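Catalytic domain of the nuclear inclusion protein A (nia) (Tobacco etch virus, PDB 1LVM) cleaves the viral polyprotein at specific sites as a chymotrypsin-like cysteine protease of peptidase family C4. Local coordinates at residues Asp86-Ile91 and Phe187-Lys192. The protein carries 1 engineered substitution. Residues are numbered along the deposited sequence; the frame is centred on the assembly and turned at random.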
ATOM      1  N   ASP A  86      -4.710  -7.133 -11.823  1.00 21.66           N
ATOM      2  CA  ASP A  86      -5.685  -6.744 -12.824  1.00 21.47           C
ATOM      3  C   ASP A  86      -6.764  -5.779 -12.320  1.00 18.41           C
ATOM      4  O   ASP A  86      -7.452  -6.054 -11.333  1.00 24.17           O
ATOM      5  CB  ASP A  86      -6.359  -8.060 -13.302  1.00 37.11           C
ATOM      6  CG  ASP A  86      -6.815  -8.020 -14.742  1.00 78.29           C
ATOM      7  OD1 ASP A  86      -6.818  -6.930 -15.342  1.00 41.52           O
ATOM      8  OD2 ASP A  86      -7.168  -9.100 -15.269  1.00 93.94           O
ATOM      9  N   GLY A  87      -6.905  -4.655 -12.992  1.00 23.57           N
ATOM     10  CA  GLY A  87      -7.964  -3.722 -12.657  1.00 22.96           C
ATOM     11  C   GLY A  87      -7.893  -2.967 -11.351  1.00 28.83           C
ATOM     12  O   GLY A  87      -8.838  -2.249 -11.066  1.00 19.40           O
ATOM     13  N   ARG A  88      -6.798  -3.099 -10.596  1.00 16.42           N
ATOM     14  CA  ARG A  88      -6.611  -2.448  -9.244  1.00 20.64           C
ATOM     15  C   ARG A  88      -5.316  -1.624  -9.269  1.00 18.46           C
ATOM     16  O   ARG A  88      -4.391  -1.920 -10.026  1.00 18.14           O
ATOM     17  CB  ARG A  88      -6.389  -3.503  -8.111  1.00 12.31           C
ATOM     18  CG  ARG A  88      -7.686  -4.220  -7.657  1.00 29.97           C
ATOM     19  CD  ARG A  88      -7.494  -5.309  -6.610  1.00 23.16           C
ATOM     20  NE  ARG A  88      -8.700  -5.455  -5.727  1.00 17.07           N
ATOM     21  CZ  ARG A  88      -9.736  -6.204  -6.046  1.00 35.53           C
ATOM     22  NH1 ARG A  88      -9.710  -6.850  -7.190  1.00 19.27           N
ATOM     23  NH2 ARG A  88     -10.786  -6.337  -5.228  1.00 50.81           N
ATOM     24  N   ASP A  89      -5.242  -0.617  -8.408  1.00 11.64           N
ATOM     25  CA  ASP A  89      -4.008   0.160  -8.268  1.00 11.26           C
ATOM     26  C   ASP A  89      -3.094  -0.627  -7.325  1.00 14.17           C
ATOM     27  O   ASP A  89      -2.716  -0.133  -6.217  1.00 14.01           O
ATOM     28  CB  ASP A  89      -4.330   1.527  -7.653  1.00 14.25           C
ATOM     29  CG  ASP A  89      -3.091   2.396  -7.416  1.00 17.76           C
ATOM     30  OD1 ASP A  89      -2.094   2.280  -8.188  1.00 14.61           O
ATOM     31  OD2 ASP A  89      -3.136   3.192  -6.417  1.00 16.56           O
ATOM     32  N   MET A  90      -2.661  -1.790  -7.758  1.00 12.54           N
ATOM     33  CA  MET A  90      -1.780  -2.611  -6.918  1.00 10.14           C
ATOM     34  C   MET A  90      -0.809  -3.405  -7.751  1.00 14.56           C
ATOM     35  O   MET A  90      -1.169  -3.932  -8.822  1.00 15.36           O
ATOM     36  CB  MET A  90      -2.618  -3.604  -6.028  1.00 12.37           C
ATOM     37  CG  MET A  90      -1.752  -4.289  -4.913  1.00 12.24           C
ATOM     38  SD  MET A  90      -2.697  -5.462  -3.927  1.00 16.39           S
ATOM     39  CE  MET A  90      -3.386  -4.256  -2.784  1.00 15.25           C
ATOM     40  N   ILE A  91       0.429  -3.511  -7.294  1.00  8.24           N
ATOM     41  CA  ILE A  91       1.389  -4.271  -8.108  1.00 11.39           C
ATOM     42  C   ILE A  91       2.352  -4.922  -7.132  1.00 15.56           C
ATOM     43  O   ILE A  91       2.496  -4.456  -6.002  1.00 12.92           O
ATOM     44  CB  ILE A  91       2.176  -3.242  -9.040  1.00 13.68           C
ATOM     45  CG1 ILE A  91       3.051  -3.964 -10.122  1.00 12.72           C
ATOM     46  CG2 ILE A  91       3.072  -2.285  -8.195  1.00 10.25           C
ATOM     47  CD1 ILE A  91       3.641  -2.949 -11.114  1.00 15.87           C
ATOM     48  N   PHE A 187      -9.107   3.411  -0.649  1.00 15.58           N
ATOM     49  CA  PHE A 187      -7.963   2.510  -0.680  1.00 15.09           C
ATOM     50  C   PHE A 187      -8.271   1.409  -1.694  1.00 13.46           C
ATOM     51  O   PHE A 187      -9.426   1.124  -2.040  1.00 14.34           O
ATOM     52  CB  PHE A 187      -7.653   1.942   0.744  1.00 14.00           C
ATOM     53  CG  PHE A 187      -8.653   0.948   1.305  1.00 13.17           C
ATOM     54  CD1 PHE A 187      -8.579  -0.391   1.030  1.00 14.30           C
ATOM     55  CD2 PHE A 187      -9.650   1.394   2.236  1.00 14.43           C
ATOM     56  CE1 PHE A 187      -9.467  -1.302   1.665  1.00 12.74           C
ATOM     57  CE2 PHE A 187     -10.513   0.523   2.864  1.00 15.61           C
ATOM     58  CZ  PHE A 187     -10.434  -0.843   2.589  1.00 13.80           C
ATOM     59  N   THR A 188      -7.214   0.784  -2.185  1.00 16.72           N
ATOM     60  CA  THR A 188      -7.378  -0.304  -3.103  1.00 10.79           C
ATOM     61  C   THR A 188      -7.432  -1.551  -2.252  1.00 13.50           C
ATOM     62  O   THR A 188      -6.529  -1.817  -1.434  1.00 15.20           O
ATOM     63  CB  THR A 188      -6.155  -0.379  -4.054  1.00 15.06           C
ATOM     64  OG1 THR A 188      -6.122   0.814  -4.856  1.00 14.92           O
ATOM     65  CG2 THR A 188      -6.214  -1.612  -4.919  1.00 15.23           C
ATOM     66  N   SER A 189      -8.522  -2.292  -2.397  1.00 13.03           N
ATOM     67  CA  SER A 189      -8.721  -3.503  -1.665  1.00 12.74           C
ATOM     68  C   SER A 189      -7.769  -4.668  -2.040  1.00 12.74           C
ATOM     69  O   SER A 189      -7.288  -4.815  -3.190  1.00 16.75           O
ATOM     70  CB  SER A 189     -10.172  -3.994  -1.832  1.00 18.48           C
ATOM     71  OG  SER A 189     -10.424  -4.327  -3.202  1.00 15.42           O
ATOM     72  N   VAL A 190      -7.464  -5.479  -1.033  1.00 13.77           N
ATOM     73  CA  VAL A 190      -6.683  -6.690  -1.243  1.00 11.18           C
ATOM     74  C   VAL A 190      -7.659  -7.555  -2.071  1.00 12.44           C
ATOM     75  O   VAL A 190      -8.836  -7.703  -1.667  1.00 17.14           O
ATOM     76  CB  VAL A 190      -6.421  -7.400   0.130  1.00 17.24           C
ATOM     77  CG1 VAL A 190      -6.156  -8.937  -0.063  1.00 16.65           C
ATOM     78  CG2 VAL A 190      -5.212  -6.668   0.843  1.00 12.06           C
ATOM     79  N   PRO A 191      -7.186  -8.148  -3.203  1.00 15.28           N
ATOM     80  CA  PRO A 191      -8.048  -8.986  -4.012  1.00 17.80           C
ATOM     81  C   PRO A 191      -8.297 -10.366  -3.425  1.00 11.75           C
ATOM     82  O   PRO A 191      -7.570 -10.863  -2.553  1.00 12.99           O
ATOM     83  CB  PRO A 191      -7.320  -9.066  -5.361  1.00 16.49           C
ATOM     84  CG  PRO A 191      -5.795  -9.056  -4.940  1.00 15.38           C
ATOM     85  CD  PRO A 191      -5.771  -8.125  -3.696  1.00 11.98           C
ATOM     86  N   LYS A 192      -9.273 -11.058  -3.961  1.00 19.60           N
ATOM     87  CA  LYS A 192      -9.531 -12.424  -3.488  1.00 18.66           C
ATOM     88  C   LYS A 192      -8.297 -13.331  -3.683  1.00 15.51           C
ATOM     89  O   LYS A 192      -7.556 -13.189  -4.668  1.00 17.02           O
ATOM     90  CB  LYS A 192     -10.702 -12.982  -4.292  1.00 23.50           C
ATOM     91  CG  LYS A 192     -11.100 -14.346  -3.918  1.00 31.58           C
ATOM     92  CD  LYS A 192     -12.226 -14.796  -4.874  1.00 55.18           C
ATOM     93  CE  LYS A 192     -12.794 -16.156  -4.515  1.00 72.85           C
ATOM     94  NZ  LYS A 192     -13.332 -16.164  -3.133  1.00 56.88           N
TER
HETATM   95  O   HOH W   1      -7.662   0.332  -7.248  1.00 16.99           O
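S189 OG is gripped by several groups: R88 NH2 and NE, and the carbonyl oxygens of G145 and I146. R88 NH2 donates to S189 OG at 2.9 Å with an N-H...O angle of 153°, and R88 NE adds a longer and more bent bond. The hydroxyl sits at the guanidinium edge, about 10° out of the plane. R88 NE also reaches S189 O at 3.0 Å, but from above that carbonyl's plane, and its N-H...O angle is only 133°. R88 thus holds S189 side-on through two nitrogens. Over one guanidinium face lies P191 CB, offset toward the rim, 3.7 Å from R88 NH1. An extended chain from CG to NE carries the charged group there, while R88 CB rests on T188 CG2.

D89, centre of an inverse gamma turn, brings its CB within 3.4 Å of T188 OG1. A water accepts from D89 N and hydrogen-bonds to T188 OG1; S176 OG in turn bonds both T188 OG1 and D89 OD2. An aromatic side chain of the bound peptide packs on D89. The apolar part of the contact is M90 SD against P191 CD at 4.1 Å.

The contact joins the two beta-barrel domains of the chymotrypsin fold. The loop carrying D89 is tied to the second barrel by a bent but multiple polar grip at S189 and a water bridge to the backbone N of D89, while S176, N52 and H54 hold its carboxylate.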